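Local structure of caltubin, EF-hand (Lymnaea stagnalis, 6VAN) at residues A[99-104]-A[112-117]. The protein probably acts as an EF-hand calcium-binding protein, its metal sites being occupied by strontium ions in this crystal. Numbering follows the deposited sequence. Where two conformers were deposited one is given.
Sequences ELVKVA and EEALDT. With SR (strontium ion), chain E.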
loop_
_atom_site.group_PDB
_atom_site.type_symbol
_atom_site.label_atom_id
_atom_site.label_comp_id
_atom_site.label_asym_id
_atom_site.label_seq_id
_atom_site.Cartn_x
_atom_site.Cartn_y
_atom_site.Cartn_z
ATOM N N GLU A 99 5.076 -12.094 -6.885
ATOM C CA GLU A 99 5.190 -11.105 -5.789
ATOM C C GLU A 99 3.811 -10.484 -5.519
ATOM O O GLU A 99 3.437 -10.344 -4.323
ATOM C CB GLU A 99 6.173 -9.982 -6.140
ATOM C CG GLU A 99 7.621 -10.422 -6.042
ATOM C CD GLU A 99 8.610 -9.393 -6.581
ATOM O OE1 GLU A 99 8.308 -8.691 -7.590
ATOM O OE2 GLU A 99 9.741 -9.303 -6.024
ATOM N N LEU A 100 3.067 -10.116 -6.573
ATOM C CA LEU A 100 1.753 -9.461 -6.402
ATOM C C LEU A 100 0.756 -10.426 -5.760
ATOM O O LEU A 100 -0.042 -9.968 -4.924
ATOM C CB LEU A 100 1.279 -8.955 -7.752
ATOM C CG LEU A 100 2.079 -7.798 -8.353
ATOM C CD1 LEU A 100 1.736 -7.649 -9.824
ATOM C CD2 LEU A 100 1.808 -6.518 -7.573
ATOM N N VAL A 101 0.804 -11.692 -6.131
ATOM C CA VAL A 101 -0.128 -12.716 -5.574
ATOM C C VAL A 101 0.202 -12.920 -4.102
ATOM O O VAL A 101 -0.715 -12.917 -3.276
ATOM C CB VAL A 101 -0.059 -14.023 -6.365
ATOM C CG1 VAL A 101 -0.763 -15.139 -5.628
ATOM C CG2 VAL A 101 -0.593 -13.854 -7.767
ATOM N N LYS A 102 1.475 -13.044 -3.765
ATOM C CA LYS A 102 1.860 -13.218 -2.349
ATOM C C LYS A 102 1.391 -12.025 -1.531
ATOM O O LYS A 102 0.902 -12.215 -0.398
ATOM C CB LYS A 102 3.358 -13.430 -2.188
ATOM C CG LYS A 102 3.786 -13.834 -0.786
ATOM N N VAL A 103 1.529 -10.814 -2.047
ATOM C CA VAL A 103 1.085 -9.620 -1.307
ATOM C C VAL A 103 -0.440 -9.693 -1.128
ATOM O O VAL A 103 -0.950 -9.393 -0.008
ATOM C CB VAL A 103 1.518 -8.327 -2.013
ATOM C CG1 VAL A 103 0.751 -7.131 -1.473
ATOM C CG2 VAL A 103 3.020 -8.124 -1.928
ATOM N N ALA A 104 -1.170 -10.065 -2.165
ATOM C CA ALA A 104 -2.643 -10.140 -2.087
ATOM C C ALA A 104 -3.070 -11.155 -1.018
ATOM O O ALA A 104 -3.989 -10.836 -0.210
ATOM C CB ALA A 104 -3.237 -10.449 -3.417
ATOM N N GLU A 112 -7.162 -18.177 -4.660
ATOM C CA GLU A 112 -7.842 -17.982 -5.955
ATOM C C GLU A 112 -8.198 -16.504 -6.143
ATOM O O GLU A 112 -8.103 -16.022 -7.278
ATOM C CB GLU A 112 -9.134 -18.805 -6.073
ATOM C CG GLU A 112 -8.942 -20.284 -6.343
ATOM C CD GLU A 112 -10.256 -20.993 -6.664
ATOM O OE1 GLU A 112 -11.294 -20.282 -6.861
ATOM O OE2 GLU A 112 -10.271 -22.254 -6.678
ATOM N N GLU A 113 -8.622 -15.804 -5.100
ATOM C CA GLU A 113 -8.927 -14.370 -5.188
ATOM C C GLU A 113 -7.664 -13.620 -5.563
ATOM O O GLU A 113 -7.739 -12.722 -6.456
ATOM C CB GLU A 113 -9.499 -13.850 -3.873
ATOM C CG GLU A 113 -10.890 -14.389 -3.541
ATOM C CD GLU A 113 -11.310 -14.154 -2.121
ATOM O OE1 GLU A 113 -10.491 -13.686 -1.274
ATOM O OE2 GLU A 113 -12.481 -14.483 -1.835
ATOM N N ALA A 114 -6.547 -13.961 -4.943
ATOM C CA ALA A 114 -5.246 -13.313 -5.237
ATOM C C ALA A 114 -4.859 -13.590 -6.678
ATOM O O ALA A 114 -4.508 -12.627 -7.409
ATOM C CB ALA A 114 -4.209 -13.797 -4.286
ATOM N N LEU A 115 -4.901 -14.833 -7.130
ATOM C CA LEU A 115 -4.551 -15.168 -8.507
ATOM C C LEU A 115 -5.465 -14.436 -9.481
ATOM O O LEU A 115 -4.967 -13.927 -10.475
ATOM C CB LEU A 115 -4.617 -16.678 -8.719
ATOM C CG LEU A 115 -3.417 -17.454 -8.216
ATOM C CD1 LEU A 115 -3.748 -18.947 -8.132
ATOM C CD2 LEU A 115 -2.213 -17.221 -9.125
ATOM N N ASP A 116 -6.772 -14.381 -9.238
ATOM C CA ASP A 116 -7.711 -13.780 -10.215
ATOM C C ASP A 116 -7.496 -12.259 -10.275
ATOM O O ASP A 116 -7.661 -11.674 -11.381
ATOM C CB ASP A 116 -9.155 -14.160 -9.893
ATOM C CG ASP A 116 -9.489 -15.627 -10.102
ATOM O OD1 ASP A 116 -8.768 -16.302 -10.844
ATOM O OD2 ASP A 116 -10.497 -16.069 -9.529
ATOM N N THR A 117 -7.174 -11.625 -9.152
ATOM C CA THR A 117 -6.880 -10.179 -9.133
ATOM C C THR A 117 -5.630 -9.915 -9.976
ATOM O O THR A 117 -5.613 -8.957 -10.786
ATOM C CB THR A 117 -6.654 -9.705 -7.708
ATOM O OG1 THR A 117 -7.824 -9.979 -6.925
ATOM C CG2 THR A 117 -6.347 -8.228 -7.630
HETATM SR SR SR E . 10.662 -7.750 -7.810
HETATM O O HOH W 1 11.157 -9.695 -9.236
#
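In the EF-hand pair of caltubin, the exiting helix of one hand packs against the entering helix of the next: Val101 meets Ala114 and Leu115, and Ala104 meets Ala114. Helices 97-106 and 111-122 are joined by a short linker. The two segments run roughly antiparallel, at 138°, with their axes 8.5 Å apart at the closest point. Ala114 sits at the centre. Ala114 CB lies 3.6 Å from Ala104 CB. Val101 CG1 is 3.9 Å from Ala114 CB. Ala114 CB also rests 3.7 Å from Val101 O, so it touches the backbone of the facing helix. Val101 divides its two methyls between two neighbours. With CG1 anti to the backbone N (chi1 168°), that branch meets Ala114, while Val101 CG2 reaches Leu115 CD2 at 4.0 Å. Leu115 starts out pointing away from the facing helix, and only its end turns back to Val101. Val118 of helix 111-122 also touches Val101. On helix 97-106, Glu99 binds strontium through both carboxylate oxygens, OE1 and OE2, each at 2.5 Å from the ion. Asp88, Asn90 and Asp92, with the backbone carbonyl of Phe94, complete the protein ligands. Between the two segments the side chains meet one another through apolar groups alone, and the small alanines let the backbones come close, with Val101 CA 5.2 Å from Ala114 CA. The helix carrying Glu99 thus packs on the next hand through van der Waals contacts.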